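Side-chain contacts in stringent starvation protein A homolog (PDB 3LYK), which probably forms an equimolar complex with the RNA polymerase holoenzyme, though not with the core enzyme, and has the fold of the glutathione S-transferase superfamily: residues 72-75 with 76-80; 90-93 with 94-98; 125-128 with 129-133; 190-193 with 194-197. One frame throughout, in Å; residues are numbered along the deposited sequence.

How the interactions relate
All four contacts are local, each within one helix or running just past its end, so none closes a long loop and none nests in or crosses another; they follow in series along the chain. Interaction 1 ends helix 68-78 of the thioredoxin-like N-terminal domain. Interaction 2 lies near the start of helix 89-115, the next helix, and is tied to interaction 1 by the Glu73-Arg96 salt bridge; both also touch the second subunit. Interaction 3 follows on helix 118-134, its leucines packing on helices 89-115 and 152-165, its centre about 32 Å from that of interaction 1. Interaction 4, on the C-terminal helix 190-195, returns the chain to helix 16-27 of the N-terminal domain.

Interaction 1. Residues 72-75 with 76-80; sequences MEYL and DERFP
Tyr74 and Arg78, one helical turn apart, run side by side and join at their ends: Arg78 NH2 donates to Tyr74 OH over 2.7 Å, a bent bond with an N-H...O angle of 133°. The guanidinium is turned 52° from the phenol ring, and the hydroxyl lies 29° out of the guanidinium plane. Arg78 reaches it with an extended chain, its CG anti to the backbone N, while the same NH2 forms a salt bridge with Asp60. A second polar pair, Glu73 and Glu77, brings like charges close, OE1 of Glu73 lying 3.9 Å from OE2 of Glu77. One water donates to both oxygens, at 2.6 Å from Glu73 OE1 and 2.6 Å from Glu77 OE2. Arg96 pairs with Glu73, and Arg92 and Arg96 of the second subunit with Glu77, which probably offsets the repulsion. On the apolar side, Leu75 CD2 meets the edge of the Phe79 ring in its plane, 3.9 Å from CE2. Arg78 CG sits over one face of that ring. Phe79 is where the chain leaves helical geometry, yet its N still bonds to Leu75 O at 2.8 Å. This C-terminal end of helix 68-78, in the thioredoxin-like domain, packs Leu75 against helix 16-27, Tyr74 against strand 63-66 and Phe79 against strand 3-11.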
loop_
_atom_site.group_PDB
_atom_site.type_symbol
_atom_site.label_atom_id
_atom_site.label_comp_id
_atom_site.label_asym_id
_atom_site.label_seq_id
_atom_site.Cartn_x
_atom_site.Cartn_y
_atom_site.Cartn_z
HETATM N N MSE B 72 -8.091 -3.745 -5.438
HETATM C CA MSE B 72 -7.622 -4.395 -6.659
HETATM C C MSE B 72 -6.966 -5.724 -6.410
HETATM O O MSE B 72 -7.183 -6.690 -7.169
HETATM C CB MSE B 72 -6.677 -3.470 -7.455
HETATM C CG MSE B 72 -7.459 -2.253 -8.062
HETATM SE SE MSE B 72 -6.204 -1.214 -9.168
HETATM C CE MSE B 72 -5.486 -0.254 -7.705
ATOM N N GLU B 73 -6.148 -5.784 -5.357
ATOM C CA GLU B 73 -5.545 -7.069 -5.014
ATOM C C GLU B 73 -6.580 -8.048 -4.520
ATOM O O GLU B 73 -6.517 -9.200 -4.868
ATOM C CB GLU B 73 -4.367 -6.908 -4.028
ATOM C CG GLU B 73 -3.105 -6.340 -4.774
ATOM C CD GLU B 73 -1.747 -6.820 -4.164
ATOM O OE1 GLU B 73 -1.596 -8.064 -3.913
ATOM O OE2 GLU B 73 -0.849 -5.942 -3.967
ATOM N N TYR B 74 -7.543 -7.594 -3.724
ATOM C CA TYR B 74 -8.671 -8.450 -3.379
ATOM C C TYR B 74 -9.376 -9.053 -4.611
ATOM O O TYR B 74 -9.698 -10.268 -4.658
ATOM C CB TYR B 74 -9.660 -7.648 -2.525
ATOM C CG TYR B 74 -11.030 -8.323 -2.364
ATOM C CD1 TYR B 74 -11.180 -9.462 -1.555
ATOM C CD2 TYR B 74 -12.168 -7.832 -3.037
ATOM C CE1 TYR B 74 -12.440 -10.113 -1.413
ATOM C CE2 TYR B 74 -13.397 -8.462 -2.901
ATOM C CZ TYR B 74 -13.528 -9.595 -2.086
ATOM O OH TYR B 74 -14.746 -10.203 -1.934
ATOM N N LEU B 75 -9.628 -8.214 -5.617
ATOM C CA LEU B 75 -10.373 -8.709 -6.801
ATOM C C LEU B 75 -9.492 -9.691 -7.579
ATOM O O LEU B 75 -9.991 -10.731 -8.041
ATOM C CB LEU B 75 -10.792 -7.540 -7.698
ATOM C CG LEU B 75 -11.863 -6.646 -7.104
ATOM C CD1 LEU B 75 -12.049 -5.325 -7.888
ATOM C CD2 LEU B 75 -13.228 -7.388 -6.955
ATOM N N ASP B 76 -8.196 -9.383 -7.736
ATOM C CA ASP B 76 -7.311 -10.277 -8.440
ATOM C C ASP B 76 -7.179 -11.634 -7.728
ATOM O O ASP B 76 -7.083 -12.675 -8.404
ATOM C CB ASP B 76 -5.913 -9.666 -8.614
ATOM C CG ASP B 76 -5.092 -10.387 -9.680
ATOM O OD1 ASP B 76 -5.582 -10.506 -10.854
ATOM O OD2 ASP B 76 -3.933 -10.835 -9.376
ATOM N N GLU B 77 -7.140 -11.626 -6.386
ATOM C CA GLU B 77 -7.094 -12.884 -5.602
ATOM C C GLU B 77 -8.430 -13.633 -5.620
ATOM O O GLU B 77 -8.471 -14.854 -5.766
ATOM C CB GLU B 77 -6.614 -12.634 -4.147
ATOM C CG GLU B 77 -5.163 -12.102 -4.084
ATOM C CD GLU B 77 -4.697 -11.650 -2.671
ATOM O OE1 GLU B 77 -5.467 -11.743 -1.675
ATOM O OE2 GLU B 77 -3.541 -11.204 -2.568
ATOM N N ARG B 78 -9.537 -12.932 -5.462
ATOM C CA ARG B 78 -10.811 -13.638 -5.453
ATOM C C ARG B 78 -11.227 -14.163 -6.853
ATOM O O ARG B 78 -11.761 -15.269 -6.972
ATOM C CB ARG B 78 -11.908 -12.752 -4.928
ATOM C CG ARG B 78 -13.271 -13.487 -4.890
ATOM C CD ARG B 78 -14.229 -12.754 -3.998
ATOM N NE ARG B 78 -15.595 -13.244 -4.164
ATOM C CZ ARG B 78 -16.702 -12.505 -3.989
ATOM N NH1 ARG B 78 -17.905 -13.054 -4.188
ATOM N NH2 ARG B 78 -16.634 -11.208 -3.655
ATOM N N PHE B 79 -10.932 -13.389 -7.899
ATOM C CA PHE B 79 -11.307 -13.687 -9.280
ATOM C C PHE B 79 -10.049 -13.843 -10.127
ATOM O O PHE B 79 -9.574 -12.872 -10.719
ATOM C CB PHE B 79 -12.203 -12.550 -9.840
ATOM C CG PHE B 79 -13.450 -12.321 -9.019
ATOM C CD1 PHE B 79 -14.476 -13.267 -9.017
ATOM C CD2 PHE B 79 -13.574 -11.182 -8.222
ATOM C CE1 PHE B 79 -15.654 -13.075 -8.223
ATOM C CE2 PHE B 79 -14.742 -10.963 -7.439
ATOM C CZ PHE B 79 -15.789 -11.915 -7.434
ATOM N N PRO B 80 -9.491 -15.077 -10.177
ATOM C CA PRO B 80 -8.201 -15.284 -10.788
ATOM C C PRO B 80 -8.120 -14.982 -12.277
ATOM O O PRO B 80 -7.051 -14.638 -12.729
ATOM C CB PRO B 80 -7.903 -16.786 -10.514
ATOM C CG PRO B 80 -8.789 -17.132 -9.327
ATOM C CD PRO B 80 -10.024 -16.316 -9.558
HETATM O O HOH W 1 -2.335 -10.433 -4.793
#

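Interaction 2. Residues 90-93 with 94-98; sequences VSRA and KDRLL
Arg92 and Arg96 lie side by side on one flank of helix 89-115, the first long helix of the all-helical C-terminal domain in the GST fold. Their nearest side-chain atoms are the two NH2 groups, 3.3 Å apart; both are donors, and the guanidinium planes stand 81° to each other. Carboxylates on both subunits probably offset this closeness of like charges. Glu73 of the same chain forms a salt bridge with Arg96 NH2, and Glu77 of the second subunit binds both Arg92 NE and Arg96 NH2, so Arg96 joins acids of both subunits, and Arg92 is bound to the same Glu77 of the second subunit. Different chain shapes let them converge: Arg96 is extended from CG to NE, whereas Arg92 bends at chi3 (54°). The backbone carbonyl of Gln86 takes a further hydrogen bond from Arg92 NH1 and would help to fix its rotation. Around the helix, Ala93 packs on Tyr74 of the second subunit, and Asp95 OD1 accepts from Asn147 ND2, holding another flank to the loop at that residue. Beneath these groups the backbone repeats regular i to i+4 bonds, with Arg96 N 3.0 Å from Arg92 O and Leu97 N 2.9 Å from Ala93 O. Lys94 takes a third flank. Its chain, bent at every torsion beyond the first, curls back beside Val90, where CG approaches Val90 O to 3.2 Å and the ammonium NZ stops 3.8 Å from the methyl CG1 of Val90.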
loop_
_atom_site.group_PDB
_atom_site.type_symbol
_atom_site.label_atom_id
_atom_site.label_comp_id
_atom_site.label_asym_id
_atom_site.label_seq_id
_atom_site.Cartn_x
_atom_site.Cartn_y
_atom_site.Cartn_z
ATOM N N VAL B 90 9.250 -12.441 -7.314
ATOM C CA VAL B 90 10.092 -11.292 -7.716
ATOM C C VAL B 90 9.318 -10.345 -8.696
ATOM O O VAL B 90 9.349 -9.115 -8.543
ATOM C CB VAL B 90 11.444 -11.738 -8.348
ATOM C CG1 VAL B 90 12.191 -10.506 -9.006
ATOM C CG2 VAL B 90 12.377 -12.462 -7.262
ATOM N N SER B 91 8.644 -10.908 -9.693
ATOM C CA SER B 91 7.817 -10.102 -10.631
ATOM C C SER B 91 6.750 -9.349 -9.901
ATOM O O SER B 91 6.464 -8.193 -10.244
ATOM C CB SER B 91 7.053 -11.004 -11.600
ATOM O OG SER B 91 7.977 -11.684 -12.383
ATOM N N ARG B 92 6.105 -10.033 -8.944
ATOM C CA ARG B 92 5.045 -9.386 -8.159
ATOM C C ARG B 92 5.581 -8.192 -7.379
ATOM O O ARG B 92 4.945 -7.123 -7.332
ATOM C CB ARG B 92 4.325 -10.393 -7.268
ATOM C CG ARG B 92 3.624 -11.493 -8.110
ATOM C CD ARG B 92 3.145 -12.653 -7.223
ATOM N NE ARG B 92 2.290 -12.222 -6.119
ATOM C CZ ARG B 92 0.962 -12.097 -6.193
ATOM N NH1 ARG B 92 0.329 -12.298 -7.349
ATOM N NH2 ARG B 92 0.269 -11.741 -5.113
ATOM N N ALA B 93 6.791 -8.350 -6.806
ATOM C CA ALA B 93 7.381 -7.255 -6.025
ATOM C C ALA B 93 7.770 -6.096 -6.953
ATOM O O ALA B 93 7.555 -4.948 -6.627
ATOM C CB ALA B 93 8.639 -7.746 -5.247
ATOM N N LYS B 94 8.368 -6.398 -8.092
ATOM C CA LYS B 94 8.706 -5.305 -9.035
ATOM C C LYS B 94 7.469 -4.544 -9.492
ATOM O O LYS B 94 7.495 -3.333 -9.532
ATOM C CB LYS B 94 9.517 -5.801 -10.223
ATOM C CG LYS B 94 10.784 -6.463 -9.727
ATOM C CD LYS B 94 12.022 -6.009 -10.445
ATOM C CE LYS B 94 12.572 -7.164 -11.193
ATOM N NZ LYS B 94 11.352 -7.884 -11.586
ATOM N N ASP B 95 6.377 -5.250 -9.780
ATOM C CA ASP B 95 5.121 -4.566 -10.167
ATOM C C ASP B 95 4.559 -3.705 -9.062
ATOM O O ASP B 95 4.051 -2.594 -9.315
ATOM C CB ASP B 95 4.068 -5.578 -10.612
ATOM C CG ASP B 95 4.378 -6.141 -11.983
ATOM O OD1 ASP B 95 5.325 -5.626 -12.632
ATOM O OD2 ASP B 95 3.695 -7.084 -12.411
ATOM N N ARG B 96 4.610 -4.219 -7.834
ATOM C CA ARG B 96 4.163 -3.443 -6.685
ATOM C C ARG B 96 4.976 -2.171 -6.506
ATOM O O ARG B 96 4.434 -1.098 -6.155
ATOM C CB ARG B 96 4.198 -4.286 -5.392
ATOM C CG ARG B 96 3.017 -5.292 -5.269
ATOM C CD ARG B 96 2.900 -5.822 -3.869
ATOM N NE ARG B 96 1.830 -6.809 -3.787
ATOM C CZ ARG B 96 2.027 -8.124 -3.679
ATOM N NH1 ARG B 96 3.275 -8.626 -3.632
ATOM N NH2 ARG B 96 0.976 -8.944 -3.590
ATOM N N LEU B 97 6.291 -2.297 -6.684
ATOM C CA LEU B 97 7.179 -1.142 -6.488
ATOM C C LEU B 97 6.938 -0.087 -7.589
ATOM O O LEU B 97 6.908 1.123 -7.327
ATOM C CB LEU B 97 8.640 -1.588 -6.494
ATOM C CG LEU B 97 9.566 -0.507 -5.918
ATOM C CD1 LEU B 97 9.205 -0.205 -4.488
ATOM C CD2 LEU B 97 11.050 -0.894 -6.016
ATOM N N LEU B 98 6.746 -0.574 -8.811
ATOM C CA LEU B 98 6.392 0.273 -9.958
ATOM C C LEU B 98 5.110 1.059 -9.704
ATOM O O LEU B 98 5.051 2.266 -9.931
ATOM C CB LEU B 98 6.231 -0.631 -11.179
ATOM C CG LEU B 98 6.495 -0.169 -12.589
ATOM C CD1 LEU B 98 7.621 0.864 -12.600
ATOM C CD2 LEU B 98 6.915 -1.412 -13.356
#

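Interaction 3. Residues 125-128 with 129-133; sequences LKQL and KEELL
Within helix 118-134 of the GST C-terminal domain, Gln127 and Glu131 form an i to i+4 side-chain bridge. The two side chains lie alongside each other and point the same way, their amide and carboxylate planes 82° apart. Gln127 NE2 donates to Glu131 OE2 at 3.1 Å, a fairly straight bond (160°). The acceptor stays in the amide plane, but the amide nitrogen approaches OE2 from its syn side, 23° out of the carboxylate plane. A weak second bond runs from Gln127 NE2 to Glu131 OE1 at 3.3 Å, so that a single amide nitrogen spans both oxygens. Gln127 turns up beside Glu131 because CG lies anti to the backbone N and the chain then bends at chi2. The same two residues are also joined through the backbone, Glu131 N to Gln127 O, 3.0 Å. On the adjoining exposed stripe Lys126 NZ is 4.9 Å from Glu130 OE2, too far for a contact, though the opposite charges may attract weakly. Lys129 extends instead to the backbone carbonyl of Glu170. Leu128 and Leu132 form the inner flank: the first packs on Thr109 and Leu164, the second on Trp106, Leu160 and Leu161. Gln127, also touching Thr109, marks the border between polar and leucine-rich flanks of an amphipathic helix packed against helices 89-115 and 152-165 in the helical bundle of a GST-type domain.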
loop_
_atom_site.group_PDB
_atom_site.type_symbol
_atom_site.label_atom_id
_atom_site.label_comp_id
_atom_site.label_asym_id
_atom_site.label_seq_id
_atom_site.Cartn_x
_atom_site.Cartn_y
_atom_site.Cartn_z
ATOM N N LEU B 125 1.787 19.995 -16.459
ATOM C CA LEU B 125 1.648 19.359 -17.772
ATOM C C LEU B 125 2.963 19.166 -18.525
ATOM O O LEU B 125 3.213 18.089 -19.092
ATOM C CB LEU B 125 0.652 20.100 -18.658
ATOM C CG LEU B 125 -0.814 20.129 -18.207
ATOM C CD1 LEU B 125 -1.663 20.978 -19.156
ATOM C CD2 LEU B 125 -1.392 18.707 -18.085
ATOM N N LYS B 126 3.813 20.189 -18.530
ATOM C CA LYS B 126 5.098 20.061 -19.212
ATOM C C LYS B 126 5.977 19.018 -18.532
ATOM O O LYS B 126 6.644 18.223 -19.204
ATOM C CB LYS B 126 5.839 21.402 -19.285
ATOM C CG LYS B 126 7.063 21.372 -20.239
ATOM C CD LYS B 126 7.286 22.735 -20.914
ATOM C CE LYS B 126 7.866 23.773 -19.929
ATOM N NZ LYS B 126 9.348 23.663 -19.917
ATOM N N GLN B 127 5.968 19.022 -17.203
ATOM C CA GLN B 127 6.743 18.057 -16.446
ATOM C C GLN B 127 6.286 16.606 -16.717
ATOM O O GLN B 127 7.117 15.731 -16.971
ATOM C CB GLN B 127 6.706 18.386 -14.946
ATOM C CG GLN B 127 7.909 17.791 -14.163
ATOM C CD GLN B 127 7.573 17.439 -12.699
ATOM O OE1 GLN B 127 6.999 18.242 -11.970
ATOM N NE2 GLN B 127 7.941 16.232 -12.276
ATOM N N LEU B 128 4.974 16.357 -16.671
ATOM C CA LEU B 128 4.443 14.997 -16.948
ATOM C C LEU B 128 4.739 14.546 -18.362
ATOM O O LEU B 128 5.140 13.409 -18.597
ATOM C CB LEU B 128 2.939 14.923 -16.685
ATOM C CG LEU B 128 2.583 14.643 -15.229
ATOM C CD1 LEU B 128 1.099 14.783 -15.025
ATOM C CD2 LEU B 128 3.077 13.256 -14.779
ATOM N N LYS B 129 4.547 15.474 -19.296
ATOM C CA LYS B 129 4.890 15.272 -20.697
ATOM C C LYS B 129 6.365 14.876 -20.902
ATOM O O LYS B 129 6.655 13.867 -21.562
ATOM C CB LYS B 129 4.534 16.526 -21.504
ATOM C CG LYS B 129 4.513 16.320 -23.000
ATOM C CD LYS B 129 3.886 17.491 -23.703
ATOM C CE LYS B 129 3.634 17.117 -25.133
ATOM N NZ LYS B 129 2.856 18.192 -25.791
ATOM N N GLU B 130 7.288 15.646 -20.325
ATOM C CA GLU B 130 8.713 15.310 -20.444
ATOM C C GLU B 130 8.996 13.910 -19.872
ATOM O O GLU B 130 9.607 13.065 -20.542
ATOM C CB GLU B 130 9.591 16.329 -19.731
ATOM C CG GLU B 130 9.737 17.677 -20.426
ATOM C CD GLU B 130 10.576 18.673 -19.602
ATOM O OE1 GLU B 130 11.653 19.099 -20.094
ATOM O OE2 GLU B 130 10.164 19.016 -18.457
ATOM N N GLU B 131 8.526 13.669 -18.646
ATOM C CA GLU B 131 8.742 12.383 -17.977
ATOM C C GLU B 131 8.213 11.171 -18.736
ATOM O O GLU B 131 8.909 10.164 -18.867
ATOM C CB GLU B 131 8.190 12.417 -16.562
ATOM C CG GLU B 131 9.268 12.737 -15.542
ATOM C CD GLU B 131 8.752 13.504 -14.342
ATOM O OE1 GLU B 131 7.508 13.613 -14.153
ATOM O OE2 GLU B 131 9.607 14.004 -13.580
ATOM N N LEU B 132 6.986 11.266 -19.241
ATOM C CA LEU B 132 6.436 10.177 -20.030
ATOM C C LEU B 132 7.210 9.945 -21.342
ATOM O O LEU B 132 7.504 8.801 -21.706
ATOM C CB LEU B 132 4.934 10.374 -20.255
ATOM C CG LEU B 132 4.122 10.010 -18.996
ATOM C CD1 LEU B 132 2.842 10.776 -18.929
ATOM C CD2 LEU B 132 3.865 8.503 -18.908
ATOM N N LEU B 133 7.571 11.026 -22.027
ATOM C CA LEU B 133 8.448 10.899 -23.194
ATOM C C LEU B 133 9.780 10.223 -22.814
ATOM O O LEU B 133 10.227 9.299 -23.492
ATOM C CB LEU B 133 8.644 12.250 -23.920
ATOM C CG LEU B 133 7.451 12.680 -24.806
ATOM C CD1 LEU B 133 7.701 14.051 -25.450
ATOM C CD2 LEU B 133 7.080 11.637 -25.897
#

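Interaction 4. Residues 190-193 with 194-197; sequences DSFL and QSVG
Phe192 and Ser195 make the tight side of this last turn. The hydroxyl OG of Ser195 folds back on its own helix and donates to Phe192 O at 2.6 Å, in the carbonyl plane and on a lone pair. Its torsion, chi1 72°, sets OG between the backbone N and the carbonyl carbon, which brings OG beside Phe192 O, one turn back. Phe192 O also accepts a bond from Val196 N at 3.1 Å, nearly along the C=O axis, so two donors hold one carbonyl where the helix runs out. The Ser195 hydroxyl lies 4.0 Å above one face of the Phe192 ring, offset toward its rim, and His19 NE2 is a further hydrogen-bond partner for it. The ring also meets Val196, whose CG1 comes to 3.5 Å from Phe192 CE2. Around this ring gather Phe187, His19 and Trp162, the last edge-to-face, while Ser191 OG bonds to Glu27. Helix 190-195 thus lies where the two domains of the GST fold meet, with helix 16-27 of the thioredoxin-like domain beside it and helix 152-165 of the helical domain touching Phe192 and Val196. On the solvent side the contacts are looser. Asp190, Leu193 and Gln194 are exposed, and the extended Gln194 chain runs back along the turn until OE1 is 3.7 Å from Asp190 O. Val196 N makes a second, weak bond to Leu193 O at 3.4 Å, and Gly197 N a weak one to Gln194 O at 3.3 Å, as the helix ends.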
loop_
_atom_site.group_PDB
_atom_site.type_symbol
_atom_site.label_atom_id
_atom_site.label_comp_id
_atom_site.label_asym_id
_atom_site.label_seq_id
_atom_site.Cartn_x
_atom_site.Cartn_y
_atom_site.Cartn_z
ATOM N N ASP B 190 -11.666 -4.026 -23.963
ATOM C CA ASP B 190 -13.066 -4.091 -23.476
ATOM C C ASP B 190 -13.243 -3.502 -22.080
ATOM O O ASP B 190 -14.253 -2.818 -21.802
ATOM C CB ASP B 190 -13.608 -5.537 -23.430
ATOM C CG ASP B 190 -13.954 -6.086 -24.833
ATOM O OD1 ASP B 190 -13.996 -5.277 -25.812
ATOM O OD2 ASP B 190 -14.188 -7.325 -24.960
ATOM N N SER B 191 -12.276 -3.768 -21.198
ATOM C CA SER B 191 -12.442 -3.320 -19.790
ATOM C C SER B 191 -12.331 -1.808 -19.683
ATOM O O SER B 191 -13.053 -1.172 -18.929
ATOM C CB SER B 191 -11.424 -4.016 -18.852
ATOM O OG SER B 191 -10.074 -3.784 -19.286
ATOM N N PHE B 192 -11.392 -1.240 -20.409
ATOM C CA PHE B 192 -11.213 0.193 -20.370
ATOM C C PHE B 192 -12.458 0.877 -20.934
ATOM O O PHE B 192 -12.977 1.823 -20.319
ATOM C CB PHE B 192 -9.965 0.654 -21.124
ATOM C CG PHE B 192 -9.640 2.086 -20.860
ATOM C CD1 PHE B 192 -8.776 2.433 -19.825
ATOM C CD2 PHE B 192 -10.272 3.092 -21.580
ATOM C CE1 PHE B 192 -8.523 3.790 -19.527
ATOM C CE2 PHE B 192 -10.032 4.442 -21.318
ATOM C CZ PHE B 192 -9.153 4.813 -20.284
ATOM N N LEU B 193 -12.947 0.375 -22.074
ATOM C CA LEU B 193 -14.217 0.856 -22.665
ATOM C C LEU B 193 -15.359 0.862 -21.660
ATOM O O LEU B 193 -16.006 1.891 -21.483
ATOM C CB LEU B 193 -14.607 0.024 -23.889
ATOM C CG LEU B 193 -13.589 0.118 -25.022
ATOM C CD1 LEU B 193 -13.893 -0.965 -26.066
ATOM C CD2 LEU B 193 -13.658 1.526 -25.643
ATOM N N GLN B 194 -15.582 -0.255 -20.959
ATOM C CA GLN B 194 -16.571 -0.265 -19.890
ATOM C C GLN B 194 -16.289 0.710 -18.775
ATOM O O GLN B 194 -17.222 1.253 -18.198
ATOM C CB GLN B 194 -16.687 -1.642 -19.258
ATOM C CG GLN B 194 -17.456 -2.640 -20.109
ATOM C CD GLN B 194 -17.329 -4.021 -19.542
ATOM O OE1 GLN B 194 -16.782 -4.911 -20.187
ATOM N NE2 GLN B 194 -17.786 -4.202 -18.301
ATOM N N SER B 195 -15.016 0.932 -18.443
ATOM C CA SER B 195 -14.713 1.800 -17.296
ATOM C C SER B 195 -15.034 3.268 -17.533
ATOM O O SER B 195 -15.273 3.996 -16.563
ATOM C CB SER B 195 -13.244 1.664 -16.868
ATOM O OG SER B 195 -12.363 2.284 -17.802
ATOM N N VAL B 196 -14.974 3.716 -18.795
ATOM C CA VAL B 196 -15.254 5.126 -19.128
ATOM C C VAL B 196 -16.609 5.273 -19.801
ATOM O O VAL B 196 -16.894 6.318 -20.418
ATOM C CB VAL B 196 -14.159 5.757 -20.051
ATOM C CG1 VAL B 196 -12.769 5.651 -19.414
ATOM C CG2 VAL B 196 -14.157 5.134 -21.463
ATOM N N GLY B 197 -17.421 4.215 -19.715
ATOM C CA GLY B 197 -18.749 4.168 -20.341
ATOM C C GLY B 197 -19.770 5.015 -19.601
ATOM O O GLY B 197 -19.751 5.084 -18.367
#